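Local coordinates for protein anti-sigma-I factor RsgI3 (Clostridium thermocellum, PDB 6QE7) that probably restrains the sigma factor SigI3, and binds pectin through an extracellular PA14 dyad thought to sense polysaccharides, at residues Arg18-Arg23 / Asp38-Lys43; Asp174-Asn179 / Ala267-Leu272; Thr204-Glu209 / Trp273-Gln278; Tyr210-Val215 / Val227-Asn232. All coordinates share one frame; numbering follows the deposited sequence.

Contact 1: residues Arg18-Arg23 / Asp38-Lys43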
# COMPACT_ATOMS: atom_id res chain seq x y z
N ARG A 18 -3.08 2.59 -2.45
CA ARG A 18 -4.15 3.60 -2.67
C ARG A 18 -3.75 4.52 -3.81
O ARG A 18 -3.70 5.75 -3.65
CB ARG A 18 -4.38 4.39 -1.39
CG ARG A 18 -5.36 3.72 -0.46
CD ARG A 18 -5.49 4.62 0.73
NE ARG A 18 -6.16 3.99 1.84
CZ ARG A 18 -7.48 3.87 1.95
NH1 ARG A 18 -8.29 4.27 0.98
NH2 ARG A 18 -7.98 3.35 3.06
N PHE A 19 -3.54 3.92 -4.95
CA PHE A 19 -3.17 4.62 -6.20
C PHE A 19 -4.31 5.61 -6.52
O PHE A 19 -5.47 5.22 -6.39
CB PHE A 19 -2.92 3.61 -7.32
CG PHE A 19 -2.88 4.31 -8.65
CD1 PHE A 19 -1.81 5.15 -8.98
CD2 PHE A 19 -3.96 4.25 -9.51
CE1 PHE A 19 -1.80 5.85 -10.18
CE2 PHE A 19 -3.92 4.94 -10.72
CZ PHE A 19 -2.86 5.76 -11.03
N GLN A 20 -3.98 6.87 -6.78
CA GLN A 20 -4.98 7.89 -7.19
C GLN A 20 -4.88 8.28 -8.67
O GLN A 20 -5.87 8.20 -9.38
CB GLN A 20 -4.86 9.14 -6.32
CG GLN A 20 -6.05 10.10 -6.42
CD GLN A 20 -7.39 9.44 -6.14
OE1 GLN A 20 -7.50 8.53 -5.35
NE2 GLN A 20 -8.39 9.82 -6.88
N PHE A 21 -3.77 8.78 -9.15
CA PHE A 21 -3.74 9.26 -10.55
C PHE A 21 -2.28 9.15 -11.02
O PHE A 21 -1.37 9.05 -10.18
CB PHE A 21 -4.36 10.65 -10.69
CG PHE A 21 -3.52 11.73 -10.02
CD1 PHE A 21 -2.36 12.22 -10.61
CD2 PHE A 21 -3.81 12.18 -8.75
CE1 PHE A 21 -1.57 13.17 -9.98
CE2 PHE A 21 -3.01 13.11 -8.11
CZ PHE A 21 -1.88 13.59 -8.70
N VAL A 22 -2.11 9.06 -12.33
CA VAL A 22 -0.80 9.24 -12.99
C VAL A 22 -0.80 10.59 -13.72
O VAL A 22 -1.85 11.01 -14.22
CB VAL A 22 -0.53 8.05 -13.91
CG1 VAL A 22 -1.51 8.00 -15.08
CG2 VAL A 22 0.88 8.01 -14.42
N ARG A 23 0.34 11.27 -13.82
CA ARG A 23 0.44 12.46 -14.71
C ARG A 23 1.88 12.58 -15.13
O ARG A 23 2.78 11.98 -14.47
CB ARG A 23 -0.01 13.75 -14.00
CG ARG A 23 0.96 14.30 -12.98
CD ARG A 23 0.41 15.45 -12.15
NE ARG A 23 1.32 15.88 -11.15
CZ ARG A 23 1.04 16.73 -10.16
NH1 ARG A 23 -0.20 17.19 -10.02
NH2 ARG A 23 1.98 17.04 -9.26
N ASP A 38 -2.05 17.66 -5.10
CA ASP A 38 -3.31 17.70 -5.86
C ASP A 38 -4.47 17.56 -4.88
O ASP A 38 -4.31 16.85 -3.88
CB ASP A 38 -3.40 16.52 -6.85
CG ASP A 38 -4.59 16.63 -7.79
OD1 ASP A 38 -4.44 17.30 -8.85
OD2 ASP A 38 -5.66 16.07 -7.45
N GLN A 39 -5.61 18.16 -5.16
CA GLN A 39 -6.77 18.08 -4.24
C GLN A 39 -7.21 16.60 -4.04
O GLN A 39 -7.85 16.35 -3.05
CB GLN A 39 -7.94 18.87 -4.81
CG GLN A 39 -8.56 18.23 -6.05
CD GLN A 39 -9.68 19.10 -6.58
OE1 GLN A 39 -10.07 20.07 -5.92
NE2 GLN A 39 -10.19 18.79 -7.77
N SER A 40 -6.92 15.67 -4.97
CA SER A 40 -7.32 14.24 -4.86
C SER A 40 -6.34 13.47 -3.94
O SER A 40 -6.61 12.30 -3.60
CB SER A 40 -7.44 13.62 -6.21
OG SER A 40 -6.17 13.49 -6.79
N ILE A 41 -5.24 14.11 -3.52
CA ILE A 41 -4.32 13.52 -2.51
C ILE A 41 -4.56 14.15 -1.14
O ILE A 41 -4.23 15.35 -0.92
CB ILE A 41 -2.84 13.72 -2.93
CG1 ILE A 41 -2.55 13.00 -4.25
CG2 ILE A 41 -1.88 13.29 -1.81
CD1 ILE A 41 -2.92 11.51 -4.27
N GLY A 42 -4.86 13.33 -0.17
CA GLY A 42 -5.00 13.85 1.22
C GLY A 42 -3.71 14.28 1.89
O GLY A 42 -2.64 13.69 1.64
N LYS A 43 -3.83 15.19 2.86
CA LYS A 43 -2.74 15.63 3.75
C LYS A 43 -2.11 14.41 4.39
O LYS A 43 -2.84 13.57 4.94
CB LYS A 43 -3.18 16.49 4.93
CG LYS A 43 -2.06 17.31 5.54
CD LYS A 43 -2.56 18.15 6.74
CE LYS A 43 -1.50 18.52 7.73
NZ LYS A 43 -0.49 19.42 7.10
O HOH W 1 -2.52 18.90 -9.06

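Contact 2: residues Asp174-Asn179 / Ala267-Leu272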
# COMPACT_ATOMS: atom_id res chain seq x y z
N ASP A 174 -17.05 -7.58 0.69
CA ASP A 174 -16.85 -6.14 0.97
C ASP A 174 -16.26 -5.96 2.37
O ASP A 174 -15.55 -5.01 2.62
CB ASP A 174 -18.17 -5.38 0.84
CG ASP A 174 -18.63 -5.33 -0.59
OD1 ASP A 174 -17.85 -5.78 -1.50
OD2 ASP A 174 -19.77 -4.85 -0.81
N ALA A 175 -16.61 -6.84 3.29
CA ALA A 175 -16.15 -6.74 4.68
C ALA A 175 -16.43 -8.07 5.36
O ALA A 175 -17.05 -8.97 4.73
CB ALA A 175 -16.87 -5.61 5.37
N ILE A 176 -15.94 -8.21 6.57
CA ILE A 176 -16.18 -9.46 7.34
C ILE A 176 -17.26 -9.09 8.35
O ILE A 176 -16.94 -8.59 9.45
CB ILE A 176 -14.91 -10.04 7.95
CG1 ILE A 176 -13.81 -10.26 6.90
CG2 ILE A 176 -15.24 -11.34 8.71
CD1 ILE A 176 -12.57 -10.84 7.46
N ASN A 177 -18.49 -9.26 7.91
CA ASN A 177 -19.68 -8.87 8.69
C ASN A 177 -20.87 -9.72 8.26
O ASN A 177 -21.67 -9.26 7.42
CB ASN A 177 -20.02 -7.40 8.44
CG ASN A 177 -21.02 -6.89 9.45
OD1 ASN A 177 -21.39 -7.60 10.40
ND2 ASN A 177 -21.52 -5.69 9.20
N PHE A 178 -20.90 -10.96 8.72
CA PHE A 178 -21.86 -11.97 8.20
C PHE A 178 -22.64 -12.57 9.37
O PHE A 178 -22.06 -12.95 10.43
CB PHE A 178 -21.14 -13.03 7.38
CG PHE A 178 -20.63 -12.53 6.05
CD1 PHE A 178 -21.51 -12.27 5.01
CD2 PHE A 178 -19.27 -12.29 5.85
CE1 PHE A 178 -21.04 -11.89 3.77
CE2 PHE A 178 -18.80 -11.86 4.61
CZ PHE A 178 -19.69 -11.63 3.59
N ASN A 179 -23.96 -12.48 9.24
CA ASN A 179 -24.95 -13.21 10.06
C ASN A 179 -25.67 -14.14 9.07
O ASN A 179 -26.58 -13.68 8.34
CB ASN A 179 -25.85 -12.24 10.81
CG ASN A 179 -27.01 -12.92 11.51
OD1 ASN A 179 -26.87 -13.94 12.19
ND2 ASN A 179 -28.18 -12.34 11.39
N ALA A 267 -24.42 -19.78 11.22
CA ALA A 267 -23.05 -19.24 11.05
C ALA A 267 -23.10 -17.72 11.24
O ALA A 267 -24.04 -17.08 10.77
CB ALA A 267 -22.48 -19.58 9.71
N PHE A 268 -22.06 -17.18 11.86
CA PHE A 268 -21.94 -15.73 12.16
C PHE A 268 -20.46 -15.43 12.29
O PHE A 268 -19.83 -16.14 13.06
CB PHE A 268 -22.62 -15.42 13.49
CG PHE A 268 -22.82 -13.99 13.88
CD1 PHE A 268 -21.80 -13.26 14.46
CD2 PHE A 268 -24.07 -13.38 13.74
CE1 PHE A 268 -22.00 -11.94 14.86
CE2 PHE A 268 -24.28 -12.06 14.16
CZ PHE A 268 -23.25 -11.35 14.73
N ILE A 269 -19.98 -14.40 11.62
CA ILE A 269 -18.64 -13.82 11.95
C ILE A 269 -18.60 -12.33 11.59
O ILE A 269 -18.96 -11.95 10.43
CB ILE A 269 -17.54 -14.65 11.27
CG1 ILE A 269 -16.15 -14.05 11.58
CG2 ILE A 269 -17.86 -14.75 9.79
CD1 ILE A 269 -15.03 -14.88 11.13
N LYS A 270 -18.21 -11.51 12.56
CA LYS A 270 -17.89 -10.05 12.36
C LYS A 270 -16.42 -9.86 12.74
O LYS A 270 -16.02 -10.51 13.71
CB LYS A 270 -18.77 -9.16 13.24
CG LYS A 270 -20.26 -9.10 12.91
CD LYS A 270 -21.12 -8.42 13.99
CE LYS A 270 -22.50 -7.93 13.54
NZ LYS A 270 -23.15 -8.76 12.48
N LEU A 271 -15.67 -9.00 12.01
CA LEU A 271 -14.30 -8.53 12.40
C LEU A 271 -14.43 -7.05 12.70
O LEU A 271 -14.97 -6.31 11.84
CB LEU A 271 -13.25 -8.81 11.30
CG LEU A 271 -11.83 -8.30 11.57
CD1 LEU A 271 -11.15 -9.13 12.66
CD2 LEU A 271 -11.01 -8.29 10.32
N LEU A 272 -14.14 -6.69 13.95
CA LEU A 272 -14.19 -5.31 14.43
C LEU A 272 -12.77 -4.85 14.74
O LEU A 272 -11.95 -5.70 15.06
CB LEU A 272 -15.04 -5.29 15.69
CG LEU A 272 -16.44 -5.87 15.45
CD1 LEU A 272 -16.58 -7.25 16.08
CD2 LEU A 272 -17.51 -4.91 15.95

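Contact 3: residues Thr204-Glu209 / Trp273-Gln278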
# COMPACT_ATOMS: atom_id res chain seq x y z
N THR A 204 -5.00 1.65 8.39
CA THR A 204 -5.59 2.20 9.63
C THR A 204 -5.72 3.70 9.41
O THR A 204 -4.99 4.24 8.58
CB THR A 204 -4.73 1.91 10.85
OG1 THR A 204 -3.51 2.66 10.72
CG2 THR A 204 -4.43 0.44 11.00
N ARG A 205 -6.51 4.33 10.26
CA ARG A 205 -6.60 5.81 10.33
C ARG A 205 -5.47 6.33 11.23
O ARG A 205 -5.07 7.47 11.07
CB ARG A 205 -7.99 6.20 10.87
CG ARG A 205 -9.13 6.05 9.87
CD ARG A 205 -10.51 6.50 10.41
NE ARG A 205 -10.38 7.89 10.88
CZ ARG A 205 -10.40 8.96 10.11
NH1 ARG A 205 -10.64 8.85 8.82
NH2 ARG A 205 -10.22 10.15 10.65
N TYR A 206 -5.02 5.57 12.23
CA TYR A 206 -4.15 6.13 13.29
C TYR A 206 -2.93 5.24 13.40
O TYR A 206 -3.03 4.02 13.06
CB TYR A 206 -4.89 6.21 14.63
CG TYR A 206 -6.21 6.92 14.47
CD1 TYR A 206 -6.28 8.28 14.26
CD2 TYR A 206 -7.39 6.20 14.51
CE1 TYR A 206 -7.51 8.92 14.05
CE2 TYR A 206 -8.61 6.79 14.27
CZ TYR A 206 -8.68 8.16 14.05
OH TYR A 206 -9.90 8.73 13.87
N THR A 207 -1.87 5.87 13.85
CA THR A 207 -0.62 5.22 14.31
C THR A 207 -0.80 4.95 15.80
O THR A 207 -0.87 5.92 16.53
CB THR A 207 0.59 6.09 13.93
OG1 THR A 207 0.62 6.10 12.52
CG2 THR A 207 1.94 5.57 14.36
N GLU A 208 -0.89 3.69 16.24
CA GLU A 208 -1.03 3.28 17.67
C GLU A 208 -1.40 1.79 17.80
O GLU A 208 -1.42 1.04 16.76
CB GLU A 208 -2.13 4.06 18.38
CG GLU A 208 -3.46 4.08 17.68
CD GLU A 208 -4.37 5.18 18.26
OE1 GLU A 208 -3.84 6.21 18.68
OE2 GLU A 208 -5.61 5.05 18.17
N GLU A 209 -1.70 1.38 19.02
CA GLU A 209 -1.94 -0.05 19.27
C GLU A 209 -3.39 -0.29 18.88
O GLU A 209 -4.27 0.38 19.42
CB GLU A 209 -1.57 -0.48 20.69
CG GLU A 209 -1.76 -1.97 20.89
CD GLU A 209 -1.30 -2.54 22.22
OE1 GLU A 209 -1.77 -2.12 23.33
OE2 GLU A 209 -0.48 -3.46 22.15
N TRP A 273 -12.58 -3.55 14.80
CA TRP A 273 -11.36 -2.95 15.38
C TRP A 273 -11.71 -1.80 16.33
O TRP A 273 -12.84 -1.18 16.29
CB TRP A 273 -10.37 -2.48 14.29
CG TRP A 273 -10.87 -1.40 13.36
CD1 TRP A 273 -12.06 -0.73 13.37
CD2 TRP A 273 -10.17 -0.90 12.21
NE1 TRP A 273 -12.10 0.17 12.36
CE2 TRP A 273 -10.98 0.06 11.61
CE3 TRP A 273 -8.91 -1.15 11.68
CZ2 TRP A 273 -10.58 0.78 10.50
CZ3 TRP A 273 -8.53 -0.46 10.55
CH2 TRP A 273 -9.35 0.47 9.97
N SER A 274 -10.72 -1.49 17.13
CA SER A 274 -10.78 -0.37 18.09
C SER A 274 -9.37 0.10 18.35
O SER A 274 -8.39 -0.72 18.23
CB SER A 274 -11.50 -0.84 19.36
OG SER A 274 -10.69 -1.71 20.15
N SER A 275 -9.25 1.31 18.86
CA SER A 275 -7.94 1.84 19.32
C SER A 275 -8.22 3.08 20.13
O SER A 275 -9.38 3.43 20.22
CB SER A 275 -7.00 2.08 18.19
OG SER A 275 -7.33 3.26 17.48
N GLN A 276 -7.19 3.72 20.68
CA GLN A 276 -7.48 4.87 21.56
C GLN A 276 -8.30 5.91 20.79
O GLN A 276 -9.15 6.52 21.37
CB GLN A 276 -6.24 5.59 22.06
CG GLN A 276 -6.69 6.94 22.58
CD GLN A 276 -5.72 7.55 23.53
OE1 GLN A 276 -4.59 7.06 23.67
NE2 GLN A 276 -6.18 8.63 24.15
N ARG A 277 -8.06 6.11 19.49
CA ARG A 277 -8.79 7.13 18.72
C ARG A 277 -9.76 6.49 17.77
O ARG A 277 -10.56 7.24 17.26
CB ARG A 277 -7.85 7.98 17.87
CG ARG A 277 -7.03 9.00 18.63
CD ARG A 277 -5.92 9.59 17.73
NE ARG A 277 -4.70 8.79 17.67
CZ ARG A 277 -3.62 9.04 16.93
NH1 ARG A 277 -3.56 10.11 16.18
NH2 ARG A 277 -2.60 8.22 16.91
N GLN A 278 -9.64 5.19 17.49
CA GLN A 278 -10.68 4.51 16.68
C GLN A 278 -11.75 3.91 17.57
O GLN A 278 -11.44 2.87 18.25
CB GLN A 278 -10.09 3.39 15.82
CG GLN A 278 -11.18 2.69 15.02
CD GLN A 278 -11.83 3.63 14.04
OE1 GLN A 278 -11.23 4.02 13.03
NE2 GLN A 278 -13.07 3.97 14.31
O HOH W 2 -8.78 3.14 12.17
O HOH W 3 -1.75 8.77 13.99
O HOH W 4 -6.33 -0.97 21.00
O HOH W 5 -4.72 2.76 20.62

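Contact 4: residues Tyr210-Val215 / Val227-Asn232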
# COMPACT_ATOMS: atom_id res chain seq x y z
N TYR A 210 -3.62 -1.16 17.90
CA TYR A 210 -5.00 -1.53 17.55
C TYR A 210 -5.36 -2.78 18.33
O TYR A 210 -4.45 -3.62 18.67
CB TYR A 210 -5.15 -1.68 16.03
CG TYR A 210 -5.49 -0.39 15.34
CD1 TYR A 210 -4.55 0.63 15.19
CD2 TYR A 210 -6.76 -0.16 14.90
CE1 TYR A 210 -4.90 1.86 14.64
CE2 TYR A 210 -7.10 1.03 14.30
CZ TYR A 210 -6.18 2.05 14.17
OH TYR A 210 -6.57 3.23 13.57
N THR A 211 -6.65 -2.98 18.45
CA THR A 211 -7.26 -4.22 18.96
C THR A 211 -8.23 -4.69 17.90
O THR A 211 -9.11 -3.90 17.50
CB THR A 211 -7.99 -4.04 20.29
OG1 THR A 211 -7.08 -3.49 21.22
CG2 THR A 211 -8.52 -5.34 20.87
N PHE A 212 -8.04 -5.91 17.43
CA PHE A 212 -9.03 -6.55 16.53
C PHE A 212 -9.88 -7.44 17.42
O PHE A 212 -9.38 -7.96 18.42
CB PHE A 212 -8.38 -7.28 15.36
CG PHE A 212 -7.70 -6.31 14.42
CD1 PHE A 212 -6.44 -5.82 14.73
CD2 PHE A 212 -8.34 -5.84 13.30
CE1 PHE A 212 -5.85 -4.84 13.94
CE2 PHE A 212 -7.73 -4.90 12.49
CZ PHE A 212 -6.48 -4.40 12.82
N HIS A 213 -11.15 -7.52 17.08
CA HIS A 213 -12.20 -8.22 17.84
C HIS A 213 -12.92 -9.12 16.85
O HIS A 213 -13.13 -8.65 15.71
CB HIS A 213 -13.18 -7.25 18.45
CG HIS A 213 -12.60 -6.11 19.19
ND1 HIS A 213 -12.54 -6.08 20.57
CD2 HIS A 213 -12.14 -4.90 18.75
CE1 HIS A 213 -12.04 -4.92 20.96
NE2 HIS A 213 -11.82 -4.16 19.84
N THR A 214 -13.12 -10.39 17.21
CA THR A 214 -14.03 -11.29 16.47
C THR A 214 -15.21 -11.63 17.38
O THR A 214 -15.05 -11.81 18.61
CB THR A 214 -13.35 -12.53 15.89
OG1 THR A 214 -12.84 -13.18 17.03
CG2 THR A 214 -12.28 -12.23 14.87
N VAL A 215 -16.35 -11.61 16.75
CA VAL A 215 -17.64 -12.14 17.23
C VAL A 215 -18.00 -13.26 16.25
O VAL A 215 -18.18 -12.98 15.05
CB VAL A 215 -18.76 -11.09 17.34
CG1 VAL A 215 -20.08 -11.73 17.86
CG2 VAL A 215 -18.37 -9.99 18.25
N VAL A 227 1.24 -11.75 11.81
CA VAL A 227 1.30 -12.13 13.25
C VAL A 227 -0.07 -12.69 13.62
O VAL A 227 -1.09 -12.03 13.39
CB VAL A 227 1.66 -10.95 14.15
CG1 VAL A 227 1.51 -11.33 15.62
CG2 VAL A 227 3.06 -10.44 13.80
N LEU A 228 -0.07 -13.88 14.21
CA LEU A 228 -1.30 -14.54 14.68
C LEU A 228 -1.71 -13.82 15.93
O LEU A 228 -1.03 -13.98 16.85
CB LEU A 228 -0.99 -16.01 14.98
CG LEU A 228 -2.22 -16.76 15.50
CD1 LEU A 228 -3.29 -16.75 14.44
CD2 LEU A 228 -1.86 -18.19 15.92
N ILE A 229 -2.81 -13.09 15.95
CA ILE A 229 -3.20 -12.32 17.15
C ILE A 229 -4.51 -12.83 17.74
O ILE A 229 -4.86 -12.35 18.83
CB ILE A 229 -3.28 -10.82 16.80
CG1 ILE A 229 -4.38 -10.52 15.78
CG2 ILE A 229 -1.92 -10.33 16.34
CD1 ILE A 229 -4.82 -9.06 15.80
N ILE A 230 -5.28 -13.59 16.99
CA ILE A 230 -6.47 -14.35 17.51
C ILE A 230 -6.39 -15.81 17.10
O ILE A 230 -6.15 -16.05 15.92
CB ILE A 230 -7.75 -13.69 17.03
CG1 ILE A 230 -7.79 -12.25 17.53
CG2 ILE A 230 -8.98 -14.50 17.41
CD1 ILE A 230 -9.04 -11.46 17.15
N ASP A 231 -6.61 -16.75 18.03
CA ASP A 231 -6.54 -18.22 17.72
C ASP A 231 -7.54 -18.97 18.59
O ASP A 231 -7.21 -19.38 19.65
CB ASP A 231 -5.11 -18.71 17.92
CG ASP A 231 -4.81 -20.10 17.37
OD1 ASP A 231 -5.63 -20.61 16.59
OD2 ASP A 231 -3.71 -20.62 17.68
N ASN A 232 -8.78 -19.06 18.16
CA ASN A 232 -9.84 -19.80 18.86
C ASN A 232 -10.53 -20.70 17.82
O ASN A 232 -11.68 -20.49 17.50
CB ASN A 232 -10.73 -18.82 19.59
CG ASN A 232 -11.78 -19.51 20.42
OD1 ASN A 232 -11.59 -20.68 20.80
ND2 ASN A 232 -12.89 -18.82 20.68

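Contact 1: residues Arg18-Arg23 / Asp38-Lys43
Gln20 and Ser40 mark the nearest approach of the two backbones, their CA atoms 7.2 Å apart, so a strand meets a type I turn running from Asp38 to Ile41 mainly through side chains. Phe21 and Gln20 carry most of the contact. The chi1 of Phe21, 68°, sets CG between the backbone N and the carbonyl carbon and brings the ring against the turn. Phe21 CD2 lies 3.3 Å from Ser40 OG, while Phe21 CE2 comes to 3.7 Å from Asp38 CB. The same CE2 touches Ile41 CG1 at 3.9 Å, and the ring and the Asp38 carboxylate are turned 54° apart. Within the turn, Asp38 OD2 accepts from Ser40 N at 2.8 Å, an Asx turn, and Ser40 OG adds a second bond at 2.7 Å from the opposite face of the carboxylate plane. In the strand, Gln20 and Phe21 form a classic beta bulge opposite Tyr10, which explains why consecutive side chains both point at the turn. Tyr10 also stacks on the Phe21 ring. Gln20 contributes apolar atoms, with CB 3.7 Å from Ile41 CD1. This corner of the first PA14 domain borders a calcium site: Asn12, a calcium ligand, also hydrogen-bonds to Ser40 O and Gly42 N. Arg23 NH1 stays 4.4 Å from Asp38 OD1; a water bonded to OD1 and only weakly to NH1 lies between them, while Arg23 NE forms a salt bridge with Asp25.

Contact 2: residues Asp174-Asn179 / Ala267-Leu272
Phe178 N donates to Ile269 O at 2.8 Å, a nearly straight bond with an N-H...O angle of 167°. The reciprocal bond, Ile269 N to Phe178 O, is equally short but more bent, at 145°. Together they define an antiparallel hydrogen-bonded pair, flanked by the non-hydrogen-bonded pairs Asn177 with Lys270 and Asn179 with Phe268. One residue before the short strand, Ile176 O accepts from Leu271 N at 2.9 Å and extends the pairing. Phe178 O has a further role: it takes a CA-H...O contact from Phe268 and lies over one face of the Phe268 ring, offset toward the rim.

On the face bearing Asn177 and Asn179, both side chains are polar and each meets its cross-strand neighbour. Lys270 NZ reaches Asn177 OD1 at 3.0 Å, in the carbonyl plane; the lysine chain turns at chi4 (33°), bringing the ammonium round to the amide oxygen, with CG also near it. Asn179 OD1 instead sits at the edge of the Phe268 ring, 3.2 Å from CD2. Phe178 and Ile269 occupy the other face; next to them Ile176 CB packs on Leu271 CB at 3.9 Å, and Ile176 CG2 approaches Ile269 CG1 at 4.1 Å.

Strand 177-179 flanks strand 268-274, which also pairs with strands 208-216 and 281-282, and Ile176, Ile269 and Leu271 face strand 254-263 of the opposing sheet in the second PA14 domain, with Trp198 of strand 193-202 alongside Ile176, Phe178 and Ile269.

Contact 3: residues Thr204-Glu209 / Trp273-Gln278
Glu208 and Arg277 form the tight part of this contact, where both carboxylate oxygens are doubly gripped. Glu208 OE1 accepts from Arg277 NE at 2.9 Å and from Arg277 NH2 at 3.0 Å, a side-on salt bridge in which the oxygen lies in the guanidinium plane while both nitrogens sit above one face of the carboxylate. Glu208 OE2 takes Ser275 OG at 2.6 Å on its anti lone pair and Arg277 N at 3.0 Å on the syn side. These four bonds fix the carboxylate's rotation and should favour its charged form. Ser275 OG also accepts from Gln278 N, an ST motif, so the same hydroxyl bonds Glu208 and the backbone.

Tyr206 is held between two arginines. Arg277 CB lies 3.6 Å from the ring centroid and only 3° off its normal, a clear CH-pi contact, while Arg205 CB covers the opposite face. The bend of Arg277 at chi3 (-84°) then brings a face of its guanidinium against Tyr206 CD1, the two planes 38° apart. Trp273 CZ3, 4.1 Å from Thr204 CA, adds a buried apolar edge.

The looser side is watered. One water joins Arg205 N to Gln278 OE1, and another links Glu209 O to Gln276 N. Arg205 CD approaches Gln278 OE1 no closer than 3.7 Å.

The contact joins strand 268-274 and the chain just after it to the start of strand 208-216; Trp273 meets Tyr210 and Phe212 of the latter, and Glu208 pairs through its backbone with Leu248 of strand 240-248.

Contact 4: residues Tyr210-Val215 / Val227-Asn232
Two sheets of the second PA14 domain face each other here in a beta sandwich, represented by Phe212 and Thr214 on strand 210-215 and by Ile229 and Ile230 on strand 227-232. The evidence is geometric: the strand axes approach to 8.3 Å, too far apart for backbone pairing and right for side chains meeting across an interior. Ile229 CD1 reaches Phe212 CD1 at 3.8 Å and Phe212 CB at 4.0 Å. With chi1 at 64°, Ile229 directs CG1, and hence CD1, to that spot, while the phenyl ring itself leads on away from the strand. Ile230 fills the next position. Its CD1 methyl lies 3.7 Å from Phe212 O and 4.0 Å from Thr214 CG2, the isoleucine and threonine side chains reaching toward each other tip to tip. Two consecutive isoleucines can both face inward because Ile229 and Ile230 form a classic beta bulge opposite Val222 of the adjacent strand 219-224. The contact is buried but small, about 180 Å² summed over both sides, and largely apolar. Thr214 also touches Val220 and Val222, and Ile230 touches Asn242, so Thr214 meets the sheet of strand 219-224 and Ile230 reaches strand 240-248 across the interior. The signed crossing angle of the two strands is -28°, and a crossing near -30° is what aligned face-to-face packing of twisted sheets gives, as in PA14 beta sandwiches.

Overall arrangement
Contacts 2, 3 and 4 belong to the second PA14 domain, contact 1 to the first. Strand 268-274 serves both contact 2 and contact 3, whose centres are 20 Å apart, and strand 208-216 serves contacts 3 and 4, centres 14 Å apart. Contact 4 adjoins contact 2 (centres 13 Å) through a probable backbone hydrogen bond, Leu272 N to His213 O at 2.8 Å, and contact 3 through a side-chain hydrogen bond between Ser274 OG and His213 NE2 at 2.7 Å. Contact 1 stands off, its nearest atoms about 6 Å from contact 3, although Arg18 forms a salt bridge with Asp203 across the domains. A bound calcium ion is about 6 Å from the Ile41 side chain.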